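PDB 2OZV: hypothetical protein Atu0636 from Agrobacterium tumefaciens, which is a predicted O-methyltransferase that probably transfers a methyl group from S-adenosylmethionine to an oxygen atom of a substrate not yet identified. Local coordinates for residues V237-N241 and N242-A246. Sequence-based numbering, arbitrary orientation.
Sequences VDDLN and NGRAA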
loop_
_atom_site.group_PDB
_atom_site.type_symbol
_atom_site.label_atom_id
_atom_site.label_comp_id
_atom_site.label_asym_id
_atom_site.label_seq_id
_atom_site.Cartn_x
_atom_site.Cartn_y
_atom_site.Cartn_z
ATOM N N VAL B 237 -5.764 -13.492 -14.636
ATOM C CA VAL B 237 -6.424 -12.236 -15.002
ATOM C C VAL B 237 -7.337 -12.427 -16.213
ATOM O O VAL B 237 -8.430 -11.839 -16.289
ATOM C CB VAL B 237 -5.393 -11.113 -15.240
ATOM C CG1 VAL B 237 -6.054 -9.841 -15.778
ATOM C CG2 VAL B 237 -4.637 -10.828 -13.933
ATOM N N ASP B 238 -6.913 -13.265 -17.143
ATOM C CA ASP B 238 -7.766 -13.549 -18.283
ATOM C C ASP B 238 -9.088 -14.202 -17.863
ATOM O O ASP B 238 -10.142 -13.821 -18.378
ATOM C CB ASP B 238 -7.047 -14.385 -19.338
ATOM C CG ASP B 238 -7.771 -14.370 -20.663
ATOM O OD1 ASP B 238 -8.028 -13.265 -21.210
ATOM O OD2 ASP B 238 -8.118 -15.465 -21.133
ATOM N N ASP B 239 -9.028 -15.168 -16.941
ATOM C CA ASP B 239 -10.232 -15.748 -16.322
ATOM C C ASP B 239 -11.121 -14.695 -15.639
ATOM O O ASP B 239 -12.354 -14.742 -15.772
ATOM C CB ASP B 239 -9.862 -16.835 -15.310
ATOM C CG ASP B 239 -9.423 -18.123 -15.965
ATOM O OD1 ASP B 239 -9.804 -18.357 -17.132
ATOM O OD2 ASP B 239 -8.696 -18.903 -15.306
ATOM N N LEU B 240 -10.512 -13.767 -14.902
ATOM C CA LEU B 240 -11.267 -12.690 -14.266
ATOM C C LEU B 240 -11.980 -11.859 -15.340
ATOM O O LEU B 240 -13.184 -11.580 -15.228
ATOM C CB LEU B 240 -10.368 -11.812 -13.396
ATOM C CG LEU B 240 -9.696 -12.490 -12.200
ATOM C CD1 LEU B 240 -8.925 -11.430 -11.438
ATOM C CD2 LEU B 240 -10.677 -13.255 -11.280
ATOM N N ASN B 241 -11.245 -11.518 -16.396
ATOM C CA ASN B 241 -11.792 -10.736 -17.505
ATOM C C ASN B 241 -12.976 -11.377 -18.233
ATOM O O ASN B 241 -13.923 -10.679 -18.611
ATOM C CB ASN B 241 -10.684 -10.370 -18.496
ATOM C CG ASN B 241 -11.079 -9.227 -19.407
ATOM O OD1 ASN B 241 -11.430 -8.135 -18.944
ATOM N ND2 ASN B 241 -11.024 -9.472 -20.710
ATOM N N ASN B 242 -12.922 -12.696 -18.412
ATOM C CA ASN B 242 -13.980 -13.450 -19.073
ATOM C C ASN B 242 -15.197 -13.702 -18.179
ATOM O O ASN B 242 -16.177 -14.287 -18.631
ATOM C CB ASN B 242 -13.455 -14.809 -19.583
ATOM C CG ASN B 242 -12.404 -14.675 -20.700
ATOM O OD1 ASN B 242 -11.849 -15.681 -21.162
ATOM N ND2 ASN B 242 -12.118 -13.435 -21.120
ATOM N N GLY B 243 -15.138 -13.287 -16.911
ATOM C CA GLY B 243 -16.205 -13.638 -15.968
ATOM C C GLY B 243 -16.163 -15.115 -15.610
ATOM O O GLY B 243 -17.136 -15.665 -15.100
ATOM N N ARG B 244 -15.020 -15.751 -15.870
ATOM C CA ARG B 244 -14.810 -17.180 -15.634
ATOM C C ARG B 244 -14.407 -17.527 -14.195
ATOM O O ARG B 244 -14.310 -18.713 -13.836
ATOM C CB ARG B 244 -13.748 -17.723 -16.601
ATOM C CG ARG B 244 -14.275 -18.004 -18.009
ATOM C CD ARG B 244 -13.330 -18.949 -18.751
ATOM N NE ARG B 244 -13.834 -19.529 -20.009
ATOM C CZ ARG B 244 -15.101 -19.549 -20.450
ATOM N NH1 ARG B 244 -16.094 -18.996 -19.751
ATOM N NH2 ARG B 244 -15.374 -20.130 -21.623
ATOM N N ALA B 245 -14.160 -16.498 -13.378
ATOM C CA ALA B 245 -13.668 -16.691 -12.024
ATOM C C ALA B 245 -13.894 -15.462 -11.158
ATOM O O ALA B 245 -14.003 -14.337 -11.652
ATOM C CB ALA B 245 -12.156 -17.047 -12.036
ATOM N N ALA B 246 -13.955 -15.698 -9.850
ATOM C CA ALA B 246 -13.887 -14.637 -8.856
ATOM C C ALA B 246 -12.475 -14.562 -8.274
ATOM O O ALA B 246 -11.701 -15.508 -8.354
ATOM C CB ALA B 246 -14.881 -14.896 -7.752
HETATM O O HOH W 1 -14.763 -12.395 -13.314
#
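D239 meets R244 and A245 just past the end of helix 235-241. Its carbonyl O accepts a hydrogen bond from R244 N at 2.9 Å. The side chains of D239 and R244 pass at a slant, D239 OD1 coming to 3.9 Å from R244 CD, and D239 CB separately meets A245 CB at 4.0 Å. The opposite charges do not touch, since the extended arginine carries its guanidinium away from the helix. One residue earlier, D238 O accepts N242 N at 3.0 Å, an i to i+4 bond. With CG beside its own backbone N (chi1 -66°), N242 folds its amide back over D238 O, its plane 73° from that of the D238 carboxylate. L240 reaches from the buried side, where CD2 packs against A245 CB at 4.1 Å, while its other neighbours include S30 of helix 24-30 and Y247. L240 O takes G243 N from above the carbonyl plane and also accepts a hydrogen bond from a water (2.6 Å) that donates a second to A245 O (2.7 Å), tying the helix end to the loop that leaves it. G243 turns the chain with phi 71°, and the bonds from G243 and R244 back into the last turn make this a Schellman motif, the C-cap of a surface helix following the final strand of the sheet.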